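Tetur07g02040 (Tetranychus urticae, PDB 6BDJ) binds ferric iron and probably uses molecular oxygen to cleave catechol-type aromatic rings between their two hydroxyl-bearing carbons, as intradiol dioxygenases do. Local coordinates at residues A[98-103]-A[112-117]; A[54-59]-A[133-138]; A[37-42]-A[158-163]; A[89-94]-A[116-121]. All coordinates share one frame; numbering follows the deposited sequence.

Contact 1. Residues A[98-103]-A[112-117]; sequences GFMDKP and PKDPRR
Asp114 reaches across to the backbone of Gly98 and Met100 and so ties together two parts of the long loop between strands 84-88 and 120-124 of this intradiol dioxygenase fold. Its CG stands between the backbone N and the carbonyl carbon (chi1 70°), which carries the carboxylate over to segment 98-103. OD1 takes the N-H of Gly98 at 3.0 Å on its syn side, while OD2 receives the straighter bond from Met100 N at 2.9 Å. A water that donates to Asp114 OD2 also donates to Asp101 OD1, joining two carboxylates that might otherwise repel. In return, Lys113 N donates to Gly98 O. Gly98 itself, at phi 90°, leaves no room for a side chain: a beta carbon would press on Pro112. Phe99 begins a type I turn that ends at Lys102, and one face of its ring lies under Pro112, whose CA makes an off-centre CH-pi contact; the Tyr45 ring also meets it. Met100 crosses Asp114 at about a right angle; with CG anti to the carbonyl carbon (chi1 -64°) and the chain extended at chi2, its SD comes to 3.6 Å from Arg116 CG. The guanidinium of Arg116 turns elsewhere, to Glu58 and Asp59. Arg117 folds back at chi2, and its NH1 grips two carbonyls of its own segment, Asp114 O at 2.9 Å and Arg116 O at 2.7 Å.

Contact 2. Residues A[54-59]-A[133-138]; sequences SNIVED and FETLFP
Residues 54-57 run alongside the end of strand 130-136 in nearly the same direction, 15° apart, and are joined to it by a single parallel bridge between Asn55 and Glu134. Two backbone bonds make the bridge: Glu134 N donates to Ser54 O at 2.7 Å, and Ile56 N donates to Glu134 O at 3.1 Å. On the other side of the strand, Phe133 and Thr135 pair with strand 64-73, so residues 54-57 flank what is otherwise an outermost strand of the sheet.

The side chains of the bridged pair meet as well. Asn55 ND2 donates to Glu134 OE1 at 3.0 Å in a nearly straight bond, on the anti side of the carboxylate, and the amide and carboxylate planes stand 81° apart. With CG anti to the backbone N (chi1 -174°), Asn55 also turns OD1 forward to Val57 N, an Asx turn. Ile56 lies beside Thr135, its CD1 3.4 Å from OG1, a hydroxyl hydrogen-bonded to Gln89; its CG2 approaches Phe133 CD1. Val57 crosses Leu136 at about a right angle, CG2 4.0 Å from CD2. An alanine in place of Glu134 would take away the carboxylate and is likely to leave Asn55 ND2 without its mate and that end of the amide less firmly held. In the deposited structure both halves of the amide are used, the oxygen within its own segment and the nitrogen across the bridge, which fixes which way the group is flipped.

Contact 3. Residues A[37-42]-A[158-163]; sequences SPEVGE and VAHIGQ
Residues 37-42 pass over strand 157-166 at a steep angle, 80° between end-to-end directions, and their CA atoms are nearest at Val40 and Gly162. Val40 N donates to Ile161 O at 3.0 Å, and Glu39 OE1 accepts Ile161 N at 3.0 Å through its anti lone pair; the same oxygen is also hydrogen-bonded to Ser232 OG. Glu39 lays CG over one face of the His160 ring, a CH-pi contact 3.6 Å from the centroid, and the extended chain beyond it carries OE1 on to Ile161 N. His160 CG lies opposite the backbone N (chi1 -163°), which swings the ring out to segment 37-42. There NE2 donates to Pro38 O at 2.9 Å from above the carbonyl plane, while Ser37 O meets CE1 at the ring edge. A leucine replacing His160 would probably leave Pro38 O without its ring donor, and Glu39 CG without its flat surface. His160 and Ala159 together face Ile152 of the neighbouring strand, a classic beta bulge in the sheet of the intradiol dioxygenase fold. Farther along, Ile161 CG2 packs on Val40 O and CD1 on Glu42 OE2, an oxygen also paired with Arg151. Gln163 crosses Val40, its CD 3.6 Å from CG1, and sends NE2 to Gly41 O at 2.9 Å in the carbonyl plane. Its OE1 accepts from Arg144, and its side chain packs against the iron ligand His149.

Contact 4. Residues A[89-94]-A[116-121]; sequences QPDYSG and RRFLRG
Leu119 fits against Gln89 and Asp91 where the chain leaves strand 84-88 and re-enters the sheet of the intradiol dioxygenase fold as strand 120-124. Polar contacts between the segments are few. Gln89 N donates to Leu119 O at 3.3 Å, a long bond with an N-H...O angle of 137°. A water reinforces it by donating both to Gln89 O at 2.8 Å and to Phe118 O at 2.9 Å, bridging two carbonyls that could not bond directly.

Apolar packing does the rest. Leu119 CD1 rests on the backbone of Asp91, 3.5 Å from CA, and also touches CB. Its CB meets Gln89 CG at 3.8 Å as the two side chains pass at a slant. Beyond CG the Gln89 chain is extended and places its amide at the end of strand 130-136, where OE1 hydrogen-bonds to Thr135 OG1 and NE2 to Leu136 O. Asp91 CB also approaches the Phe118 ring; the rim of that ring, at CD2, sits over the centre of the Arg116 guanidinium.

Within segment 89-94 the polar bonds shape a turn. Asp91 starts a type I turn to Gly94, and with CG between N and the carbonyl carbon (chi1 81°) its OD1 also forms an Asx turn. Its OD2 forms a salt bridge with Arg60, while OD1 takes Ser93 N and Ser93 OG, the latter at 2.9 Å, from one face of the carboxylate.

Overall arrangement
Contacts 1, 2 and 4 form one connected region, while contact 3 lies apart, its centre about 19 to 23 Å from theirs. Contacts 1 and 4 share Arg116 and Arg117, their centres about 10 Å apart. Contact 2 joins both: Arg116 NH1 bridges to Glu58 OE1 at 2.8 Å, and Thr135 OG1 meets Gln89 OE1 at 2.7 Å. The ferric ion, held here by Tyr96, His147 and His149, is neighboured most closely by contacts 3 and 4. The side chain of Pro90 is about 5 Å from the bound iron. The side chain of Gln163 is about 6 Å from the bound iron. That of Phe99 in contact 1 stays about 9 Å from the iron. The side chain of Thr135 is about 13 Å from the bound iron.

Contact 1. Residues A[98-103]-A[112-117]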
loop_
_atom_site.group_PDB
_atom_site.type_symbol
_atom_site.label_atom_id
_atom_site.label_comp_id
_atom_site.label_asym_id
_atom_site.label_seq_id
_atom_site.Cartn_x
_atom_site.Cartn_y
_atom_site.Cartn_z
ATOM N N GLY A 98 11.988 -9.727 1.237
ATOM C CA GLY A 98 11.964 -10.492 2.459
ATOM C C GLY A 98 11.331 -11.867 2.364
ATOM O O GLY A 98 11.628 -12.741 3.186
ATOM N N PHE A 99 10.459 -12.058 1.381
ATOM C CA PHE A 99 9.787 -13.337 1.143
ATOM C C PHE A 99 9.984 -13.740 -0.319
ATOM O O PHE A 99 9.099 -14.266 -0.955
ATOM C CB PHE A 99 8.299 -13.167 1.490
ATOM C CG PHE A 99 8.072 -12.631 2.879
ATOM C CD1 PHE A 99 8.011 -13.487 3.965
ATOM C CD2 PHE A 99 7.952 -11.270 3.096
ATOM C CE1 PHE A 99 7.828 -13.005 5.244
ATOM C CE2 PHE A 99 7.763 -10.769 4.376
ATOM C CZ PHE A 99 7.706 -11.641 5.455
ATOM N N MET A 100 11.191 -13.517 -0.831
ATOM C CA MET A 100 11.500 -13.751 -2.239
ATOM C C MET A 100 11.472 -15.217 -2.653
ATOM O O MET A 100 11.377 -15.485 -3.848
ATOM C CB MET A 100 12.869 -13.158 -2.612
ATOM C CG MET A 100 12.930 -11.650 -2.489
ATOM S SD MET A 100 14.551 -10.961 -2.914
ATOM C CE MET A 100 14.507 -10.968 -4.713
ATOM N N ASP A 101 11.598 -16.144 -1.694
ATOM C CA ASP A 101 11.487 -17.558 -1.950
ATOM C C ASP A 101 10.026 -18.024 -1.902
ATOM O O ASP A 101 9.786 -19.224 -1.865
ATOM C CB ASP A 101 12.362 -18.359 -0.958
ATOM C CG ASP A 101 11.819 -18.321 0.457
ATOM O OD1 ASP A 101 11.312 -17.248 0.864
ATOM O OD2 ASP A 101 11.901 -19.355 1.156
ATOM N N LYS A 102 9.073 -17.082 -1.916
ATOM C CA LYS A 102 7.627 -17.335 -1.891
ATOM C C LYS A 102 7.236 -18.496 -0.968
ATOM O O LYS A 102 6.715 -19.503 -1.443
ATOM C CB LYS A 102 7.051 -17.551 -3.310
ATOM N N PRO A 103 7.500 -18.353 0.347
ATOM C CA PRO A 103 7.276 -19.469 1.281
ATOM C C PRO A 103 5.795 -19.736 1.558
ATOM O O PRO A 103 4.921 -18.920 1.177
ATOM C CB PRO A 103 7.918 -18.980 2.573
ATOM C CG PRO A 103 7.764 -17.493 2.514
ATOM C CD PRO A 103 7.766 -17.087 1.060
ATOM N N PRO A 112 10.773 -12.926 7.642
ATOM C CA PRO A 112 11.463 -12.826 6.357
ATOM C C PRO A 112 12.773 -13.604 6.347
ATOM O O PRO A 112 13.431 -13.671 7.358
ATOM C CB PRO A 112 11.767 -11.331 6.257
ATOM C CG PRO A 112 11.865 -10.868 7.654
ATOM C CD PRO A 112 10.789 -11.618 8.341
ATOM N N LYS A 113 13.124 -14.196 5.217
ATOM C CA LYS A 113 14.327 -15.037 5.123
ATOM C C LYS A 113 15.466 -14.298 4.433
ATOM O O LYS A 113 16.600 -14.377 4.872
ATOM C CB LYS A 113 14.021 -16.364 4.416
ATOM C CG LYS A 113 13.272 -17.383 5.281
ATOM C CD LYS A 113 14.113 -17.929 6.446
ATOM C CE LYS A 113 13.415 -19.053 7.227
ATOM N NZ LYS A 113 11.947 -18.832 7.473
ATOM N N ASP A 114 15.153 -13.554 3.378
ATOM C CA ASP A 114 16.139 -12.722 2.707
ATOM C C ASP A 114 16.196 -11.287 3.288
ATOM O O ASP A 114 15.221 -10.810 3.863
ATOM C CB ASP A 114 15.875 -12.751 1.197
ATOM C CG ASP A 114 14.630 -12.029 0.803
ATOM O OD1 ASP A 114 14.697 -10.790 0.694
ATOM O OD2 ASP A 114 13.585 -12.707 0.575
ATOM N N PRO A 115 17.338 -10.603 3.142
ATOM C CA PRO A 115 17.456 -9.257 3.686
ATOM C C PRO A 115 16.988 -8.146 2.757
ATOM O O PRO A 115 17.140 -7.001 3.094
ATOM C CB PRO A 115 18.985 -9.108 3.892
ATOM C CG PRO A 115 19.571 -9.920 2.778
ATOM C CD PRO A 115 18.633 -11.097 2.623
ATOM N N ARG A 116 16.487 -8.456 1.576
ATOM C CA ARG A 116 16.008 -7.414 0.671
ATOM C C ARG A 116 14.760 -6.719 1.227
ATOM O O ARG A 116 13.928 -7.330 1.862
ATOM C CB ARG A 116 15.689 -7.970 -0.717
ATOM C CG ARG A 116 16.892 -8.561 -1.492
ATOM C CD ARG A 116 17.988 -7.530 -1.708
ATOM N NE ARG A 116 17.538 -6.265 -2.320
ATOM C CZ ARG A 116 17.386 -6.015 -3.614
ATOM N NH1 ARG A 116 17.012 -4.785 -4.007
ATOM N NH2 ARG A 116 17.556 -6.975 -4.517
ATOM N N ARG A 117 14.656 -5.439 0.943
ATOM C CA ARG A 117 13.624 -4.578 1.395
ATOM C C ARG A 117 13.135 -3.646 0.313
ATOM O O ARG A 117 12.533 -2.611 0.604
ATOM C CB ARG A 117 14.107 -3.781 2.596
ATOM C CG ARG A 117 14.524 -4.650 3.795
ATOM C CD ARG A 117 13.322 -5.388 4.378
ATOM N NE ARG A 117 13.753 -6.139 5.557
ATOM C CZ ARG A 117 14.116 -7.414 5.558
ATOM N NH1 ARG A 117 14.131 -8.133 4.428
ATOM N NH2 ARG A 117 14.502 -7.974 6.691
HETATM O O HOH W 1 13.319 -15.177 1.179
#

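Contact 2. Residues A[54-59]-A[133-138]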
loop_
_atom_site.group_PDB
_atom_site.type_symbol
_atom_site.label_atom_id
_atom_site.label_comp_id
_atom_site.label_asym_id
_atom_site.label_seq_id
_atom_site.Cartn_x
_atom_site.Cartn_y
_atom_site.Cartn_z
ATOM N N SER A 54 11.721 8.184 0.736
ATOM C CA SER A 54 10.673 8.400 -0.222
ATOM C C SER A 54 10.751 7.443 -1.405
ATOM O O SER A 54 9.722 6.956 -1.864
ATOM C CB SER A 54 10.714 9.819 -0.758
ATOM O OG SER A 54 9.519 10.037 -1.499
ATOM N N ASN A 55 11.941 7.209 -1.940
ATOM C CA ASN A 55 12.079 6.313 -3.094
ATOM C C ASN A 55 12.368 4.892 -2.618
ATOM O O ASN A 55 13.382 4.641 -1.995
ATOM C CB ASN A 55 13.156 6.810 -4.064
ATOM C CG ASN A 55 13.216 5.971 -5.332
ATOM O OD1 ASN A 55 13.568 4.790 -5.301
ATOM N ND2 ASN A 55 12.843 6.574 -6.455
ATOM N N ILE A 56 11.467 3.966 -2.928
ATOM C CA ILE A 56 11.499 2.590 -2.425
ATOM C C ILE A 56 11.769 1.576 -3.527
ATOM O O ILE A 56 11.680 0.371 -3.295
ATOM C CB ILE A 56 10.173 2.219 -1.692
ATOM C CG1 ILE A 56 8.945 2.302 -2.615
ATOM C CG2 ILE A 56 9.954 3.185 -0.554
ATOM C CD1 ILE A 56 7.617 1.868 -1.990
ATOM N N VAL A 57 12.123 2.062 -4.717
ATOM C CA VAL A 57 12.225 1.216 -5.918
ATOM C C VAL A 57 13.396 0.252 -5.874
ATOM O O VAL A 57 13.240 -0.900 -6.248
ATOM C CB VAL A 57 12.292 2.081 -7.190
ATOM C CG1 VAL A 57 12.483 1.232 -8.454
ATOM C CG2 VAL A 57 11.004 2.892 -7.337
ATOM N N GLU A 58 14.566 0.736 -5.459
ATOM C CA GLU A 58 15.803 -0.037 -5.465
ATOM C C GLU A 58 16.058 -0.492 -6.902
ATOM O O GLU A 58 16.059 0.340 -7.783
ATOM C CB GLU A 58 15.789 -1.168 -4.419
ATOM C CG GLU A 58 15.620 -0.648 -3.002
ATOM C CD GLU A 58 15.905 -1.668 -1.908
ATOM O OE1 GLU A 58 16.279 -2.820 -2.157
ATOM O OE2 GLU A 58 15.658 -1.328 -0.754
ATOM N N ASP A 59 16.201 -1.796 -7.128
ATOM C CA ASP A 59 16.502 -2.382 -8.431
ATOM C C ASP A 59 15.270 -2.871 -9.190
ATOM O O ASP A 59 15.413 -3.462 -10.250
ATOM C CB ASP A 59 17.462 -3.581 -8.260
ATOM C CG ASP A 59 16.911 -4.647 -7.328
ATOM O OD1 ASP A 59 15.930 -4.356 -6.612
ATOM O OD2 ASP A 59 17.464 -5.766 -7.253
ATOM N N PHE A 133 5.519 8.848 -1.673
ATOM C CA PHE A 133 6.456 7.787 -1.967
ATOM C C PHE A 133 6.685 7.720 -3.477
ATOM O O PHE A 133 5.760 7.900 -4.254
ATOM C CB PHE A 133 5.891 6.452 -1.513
ATOM C CG PHE A 133 5.773 6.303 -0.037
ATOM C CD1 PHE A 133 6.831 5.841 0.698
ATOM C CD2 PHE A 133 4.571 6.552 0.604
ATOM C CE1 PHE A 133 6.721 5.668 2.061
ATOM C CE2 PHE A 133 4.446 6.387 1.975
ATOM C CZ PHE A 133 5.525 5.953 2.705
ATOM N N GLU A 134 7.916 7.426 -3.872
ATOM C CA GLU A 134 8.262 7.163 -5.275
ATOM C C GLU A 134 8.388 5.668 -5.388
ATOM O O GLU A 134 9.306 5.080 -4.825
ATOM C CB GLU A 134 9.576 7.841 -5.661
ATOM C CG GLU A 134 9.533 9.351 -5.466
ATOM C CD GLU A 134 10.786 10.061 -5.955
ATOM O OE1 GLU A 134 11.853 9.428 -6.066
ATOM O OE2 GLU A 134 10.681 11.257 -6.279
ATOM N N THR A 135 7.429 5.057 -6.071
ATOM C CA THR A 135 7.341 3.621 -6.134
ATOM C C THR A 135 7.069 3.197 -7.549
ATOM O O THR A 135 7.344 3.940 -8.490
ATOM C CB THR A 135 6.313 3.081 -5.121
ATOM O OG1 THR A 135 6.350 1.656 -5.110
ATOM C CG2 THR A 135 4.905 3.570 -5.382
ATOM N N LEU A 136 6.622 1.962 -7.722
ATOM C CA LEU A 136 6.214 1.482 -9.024
ATOM C C LEU A 136 4.767 1.049 -8.927
ATOM O O LEU A 136 4.286 0.706 -7.848
ATOM C CB LEU A 136 7.077 0.288 -9.432
ATOM C CG LEU A 136 8.603 0.486 -9.506
ATOM C CD1 LEU A 136 9.251 -0.856 -9.817
ATOM C CD2 LEU A 136 9.003 1.530 -10.542
ATOM N N PHE A 137 4.082 1.018 -10.058
ATOM C CA PHE A 137 2.816 0.318 -10.105
ATOM C C PHE A 137 3.056 -1.159 -9.677
ATOM O O PHE A 137 3.968 -1.804 -10.178
ATOM C CB PHE A 137 2.174 0.429 -11.479
ATOM C CG PHE A 137 0.753 -0.035 -11.491
ATOM C CD1 PHE A 137 0.466 -1.384 -11.623
ATOM C CD2 PHE A 137 -0.296 0.861 -11.316
ATOM C CE1 PHE A 137 -0.840 -1.841 -11.597
ATOM C CE2 PHE A 137 -1.610 0.412 -11.279
ATOM C CZ PHE A 137 -1.882 -0.940 -11.405
ATOM N N PRO A 138 2.263 -1.674 -8.714
ATOM C CA PRO A 138 2.510 -2.998 -8.165
ATOM C C PRO A 138 2.149 -4.096 -9.132
ATOM O O PRO A 138 1.230 -3.932 -9.943
ATOM C CB PRO A 138 1.601 -3.050 -6.942
ATOM C CG PRO A 138 0.449 -2.207 -7.325
ATOM C CD PRO A 138 1.088 -1.057 -8.089
#

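Contact 3. Residues A[37-42]-A[158-163]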
loop_
_atom_site.group_PDB
_atom_site.type_symbol
_atom_site.label_atom_id
_atom_site.label_comp_id
_atom_site.label_asym_id
_atom_site.label_seq_id
_atom_site.Cartn_x
_atom_site.Cartn_y
_atom_site.Cartn_z
ATOM N N SER A 37 -11.963 6.150 6.791
ATOM C CA SER A 37 -11.473 5.230 5.775
ATOM C C SER A 37 -11.610 3.791 6.255
ATOM O O SER A 37 -11.554 3.518 7.451
ATOM C CB SER A 37 -10.047 5.547 5.391
ATOM O OG SER A 37 -10.030 6.734 4.620
ATOM N N PRO A 38 -11.850 2.869 5.327
ATOM C CA PRO A 38 -11.944 1.492 5.744
ATOM C C PRO A 38 -10.558 0.913 6.042
ATOM O O PRO A 38 -9.560 1.372 5.494
ATOM C CB PRO A 38 -12.511 0.816 4.506
ATOM C CG PRO A 38 -11.882 1.586 3.382
ATOM C CD PRO A 38 -11.947 3.012 3.859
ATOM N N GLU A 39 -10.543 -0.078 6.921
ATOM C CA GLU A 39 -9.387 -0.882 7.190
ATOM C C GLU A 39 -9.470 -2.186 6.421
ATOM O O GLU A 39 -10.566 -2.681 6.087
ATOM C CB GLU A 39 -9.323 -1.225 8.668
ATOM C CG GLU A 39 -9.012 -0.061 9.589
ATOM C CD GLU A 39 -8.367 -0.537 10.880
ATOM O OE1 GLU A 39 -7.109 -0.712 10.924
ATOM O OE2 GLU A 39 -9.132 -0.743 11.836
ATOM N N VAL A 40 -8.311 -2.786 6.170
ATOM C CA VAL A 40 -8.232 -4.038 5.402
ATOM C C VAL A 40 -7.102 -4.824 6.040
ATOM O O VAL A 40 -6.106 -4.230 6.493
ATOM C CB VAL A 40 -7.864 -3.772 3.920
ATOM C CG1 VAL A 40 -7.931 -5.065 3.125
ATOM C CG2 VAL A 40 -8.806 -2.760 3.282
ATOM N N GLY A 41 -7.219 -6.149 6.020
ATOM C CA GLY A 41 -6.234 -7.024 6.662
ATOM C C GLY A 41 -4.800 -6.752 6.162
ATOM O O GLY A 41 -4.578 -6.409 5.010
ATOM N N GLU A 42 -3.849 -6.897 7.065
ATOM C CA GLU A 42 -2.437 -6.633 6.790
ATOM C C GLU A 42 -1.842 -7.582 5.763
ATOM O O GLU A 42 -0.891 -7.229 5.041
ATOM C CB GLU A 42 -1.667 -6.808 8.087
ATOM C CG GLU A 42 -0.223 -6.392 8.035
ATOM C CD GLU A 42 0.348 -6.344 9.431
ATOM O OE1 GLU A 42 0.787 -7.415 9.948
ATOM O OE2 GLU A 42 0.327 -5.229 10.012
ATOM N N VAL A 158 -0.795 1.349 16.600
ATOM C CA VAL A 158 -1.092 0.961 15.237
ATOM C C VAL A 158 -2.508 1.473 15.006
ATOM O O VAL A 158 -3.470 0.850 15.437
ATOM C CB VAL A 158 -1.032 -0.566 15.027
ATOM C CG1 VAL A 158 -1.124 -0.884 13.537
ATOM C CG2 VAL A 158 0.235 -1.160 15.634
ATOM N N ALA A 159 -2.627 2.619 14.349
ATOM C CA ALA A 159 -3.886 3.310 14.234
ATOM C C ALA A 159 -4.776 2.802 13.108
ATOM O O ALA A 159 -6.011 2.872 13.211
ATOM C CB ALA A 159 -3.628 4.798 14.094
ATOM N N HIS A 160 -4.159 2.310 12.031
ATOM C CA HIS A 160 -4.892 1.976 10.816
ATOM C C HIS A 160 -4.053 1.151 9.876
ATOM O O HIS A 160 -2.896 1.473 9.637
ATOM C CB HIS A 160 -5.354 3.257 10.104
ATOM C CG HIS A 160 -6.432 3.033 9.088
ATOM N ND1 HIS A 160 -7.749 3.361 9.318
ATOM C CD2 HIS A 160 -6.386 2.516 7.837
ATOM C CE1 HIS A 160 -8.470 3.056 8.250
ATOM N NE2 HIS A 160 -7.664 2.553 7.332
ATOM N N ILE A 161 -4.633 0.090 9.347
ATOM C CA ILE A 161 -4.006 -0.791 8.380
ATOM C C ILE A 161 -4.975 -0.911 7.221
ATOM O O ILE A 161 -6.189 -1.111 7.412
ATOM C CB ILE A 161 -3.765 -2.201 8.947
ATOM C CG1 ILE A 161 -2.749 -2.158 10.079
ATOM C CG2 ILE A 161 -3.300 -3.167 7.837
ATOM C CD1 ILE A 161 -2.658 -3.445 10.883
ATOM N N GLY A 162 -4.460 -0.820 6.017
ATOM C CA GLY A 162 -5.310 -0.919 4.846
ATOM C C GLY A 162 -4.581 -1.336 3.604
ATOM O O GLY A 162 -3.439 -1.839 3.653
ATOM N N GLN A 163 -5.311 -1.195 2.505
ATOM C CA GLN A 163 -4.841 -1.540 1.186
ATOM C C GLN A 163 -5.341 -0.511 0.206
ATOM O O GLN A 163 -6.471 -0.062 0.295
ATOM C CB GLN A 163 -5.316 -2.929 0.798
ATOM C CG GLN A 163 -4.600 -4.016 1.582
ATOM C CD GLN A 163 -4.952 -5.431 1.157
ATOM O OE1 GLN A 163 -5.366 -5.669 0.013
ATOM N NE2 GLN A 163 -4.774 -6.378 2.074
HETATM O O HOH W 2 -8.208 0.841 2.754
HETATM O O HOH W 3 -2.709 -4.172 4.651
#

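Contact 4. Residues A[89-94]-A[116-121]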
loop_
_atom_site.group_PDB
_atom_site.type_symbol
_atom_site.label_atom_id
_atom_site.label_comp_id
_atom_site.label_asym_id
_atom_site.label_seq_id
_atom_site.Cartn_x
_atom_site.Cartn_y
_atom_site.Cartn_z
ATOM N N GLN A 89 4.599 -3.467 -0.986
ATOM C CA GLN A 89 3.925 -3.940 -2.185
ATOM C C GLN A 89 4.818 -4.963 -2.900
ATOM O O GLN A 89 6.030 -4.980 -2.727
ATOM C CB GLN A 89 3.632 -2.765 -3.103
ATOM C CG GLN A 89 4.881 -2.160 -3.721
ATOM C CD GLN A 89 4.614 -0.961 -4.604
ATOM O OE1 GLN A 89 4.332 0.126 -4.123
ATOM N NE2 GLN A 89 4.761 -1.148 -5.901
ATOM N N PRO A 90 4.226 -5.789 -3.749
ATOM C CA PRO A 90 5.073 -6.686 -4.545
ATOM C C PRO A 90 5.633 -6.045 -5.793
ATOM O O PRO A 90 5.044 -5.091 -6.324
ATOM C CB PRO A 90 4.114 -7.785 -4.939
ATOM C CG PRO A 90 2.780 -7.129 -5.002
ATOM C CD PRO A 90 2.799 -5.938 -4.094
ATOM N N ASP A 91 6.741 -6.591 -6.292
ATOM C CA ASP A 91 7.282 -6.159 -7.587
ATOM C C ASP A 91 6.404 -6.613 -8.754
ATOM O O ASP A 91 5.404 -7.307 -8.547
ATOM C CB ASP A 91 8.773 -6.549 -7.741
ATOM C CG ASP A 91 9.012 -7.987 -8.154
ATOM O OD1 ASP A 91 8.079 -8.739 -8.468
ATOM O OD2 ASP A 91 10.187 -8.363 -8.207
ATOM N N TYR A 92 6.772 -6.243 -9.978
ATOM C CA TYR A 92 5.962 -6.542 -11.153
ATOM C C TYR A 92 5.555 -8.002 -11.320
ATOM O O TYR A 92 4.494 -8.256 -11.854
ATOM C CB TYR A 92 6.639 -6.051 -12.441
ATOM C CG TYR A 92 7.644 -7.006 -13.005
ATOM C CD1 TYR A 92 7.249 -8.030 -13.885
ATOM C CD2 TYR A 92 8.986 -6.925 -12.634
ATOM C CE1 TYR A 92 8.168 -8.911 -14.401
ATOM C CE2 TYR A 92 9.922 -7.810 -13.161
ATOM C CZ TYR A 92 9.496 -8.798 -14.035
ATOM O OH TYR A 92 10.403 -9.681 -14.523
ATOM N N SER A 93 6.375 -8.950 -10.872
ATOM C CA SER A 93 6.033 -10.372 -10.973
ATOM C C SER A 93 5.419 -10.957 -9.705
ATOM O O SER A 93 5.288 -12.161 -9.568
ATOM C CB SER A 93 7.304 -11.135 -11.318
ATOM O OG SER A 93 8.193 -11.080 -10.234
ATOM N N GLY A 94 5.059 -10.091 -8.761
ATOM C CA GLY A 94 4.369 -10.484 -7.543
ATOM C C GLY A 94 5.178 -10.929 -6.348
ATOM O O GLY A 94 4.624 -11.612 -5.475
ATOM N N ARG A 116 16.487 -8.456 1.576
ATOM C CA ARG A 116 16.008 -7.414 0.671
ATOM C C ARG A 116 14.760 -6.719 1.227
ATOM O O ARG A 116 13.928 -7.330 1.862
ATOM C CB ARG A 116 15.689 -7.970 -0.717
ATOM C CG ARG A 116 16.892 -8.561 -1.492
ATOM C CD ARG A 116 17.988 -7.530 -1.708
ATOM N NE ARG A 116 17.538 -6.265 -2.320
ATOM C CZ ARG A 116 17.386 -6.015 -3.614
ATOM N NH1 ARG A 116 17.012 -4.785 -4.007
ATOM N NH2 ARG A 116 17.556 -6.975 -4.517
ATOM N N ARG A 117 14.656 -5.439 0.943
ATOM C CA ARG A 117 13.624 -4.578 1.395
ATOM C C ARG A 117 13.135 -3.646 0.313
ATOM O O ARG A 117 12.533 -2.611 0.604
ATOM C CB ARG A 117 14.107 -3.781 2.596
ATOM C CG ARG A 117 14.524 -4.650 3.795
ATOM C CD ARG A 117 13.322 -5.388 4.378
ATOM N NE ARG A 117 13.753 -6.139 5.557
ATOM C CZ ARG A 117 14.116 -7.414 5.558
ATOM N NH1 ARG A 117 14.131 -8.133 4.428
ATOM N NH2 ARG A 117 14.502 -7.974 6.691
ATOM N N PHE A 118 13.322 -4.022 -0.945
ATOM C CA PHE A 118 12.778 -3.235 -2.015
ATOM C C PHE A 118 11.262 -3.128 -1.851
ATOM O O PHE A 118 10.600 -4.028 -1.296
ATOM C CB PHE A 118 13.118 -3.810 -3.413
ATOM C CG PHE A 118 12.640 -5.235 -3.659
ATOM C CD1 PHE A 118 11.296 -5.531 -3.857
ATOM C CD2 PHE A 118 13.548 -6.275 -3.743
ATOM C CE1 PHE A 118 10.873 -6.834 -4.084
ATOM C CE2 PHE A 118 13.140 -7.584 -3.977
ATOM C CZ PHE A 118 11.801 -7.859 -4.152
ATOM N N LEU A 119 10.760 -2.013 -2.365
ATOM C CA LEU A 119 9.361 -1.700 -2.376
ATOM C C LEU A 119 8.720 -1.694 -0.984
ATOM O O LEU A 119 7.535 -2.042 -0.811
ATOM C CB LEU A 119 8.634 -2.615 -3.364
ATOM C CG LEU A 119 9.066 -2.422 -4.836
ATOM C CD1 LEU A 119 8.434 -3.453 -5.757
ATOM C CD2 LEU A 119 8.788 -1.033 -5.386
ATOM N N ARG A 120 9.509 -1.250 -0.006
ATOM C CA ARG A 120 9.050 -1.005 1.321
ATOM C C ARG A 120 9.556 0.326 1.730
ATOM O O ARG A 120 10.728 0.664 1.466
ATOM C CB ARG A 120 9.601 -2.067 2.260
ATOM C CG ARG A 120 9.101 -3.469 1.932
ATOM C CD ARG A 120 9.721 -4.475 2.886
ATOM N NE ARG A 120 9.172 -5.772 2.506
ATOM C CZ ARG A 120 8.062 -6.310 3.005
ATOM N NH1 ARG A 120 7.339 -5.697 3.936
ATOM N NH2 ARG A 120 7.657 -7.488 2.553
ATOM N N GLY A 121 8.717 1.122 2.380
ATOM C CA GLY A 121 9.261 2.325 3.016
ATOM C C GLY A 121 8.325 2.933 4.018
ATOM O O GLY A 121 7.145 2.569 4.054
HETATM O O HOH W 4 8.338 -5.806 -1.431
#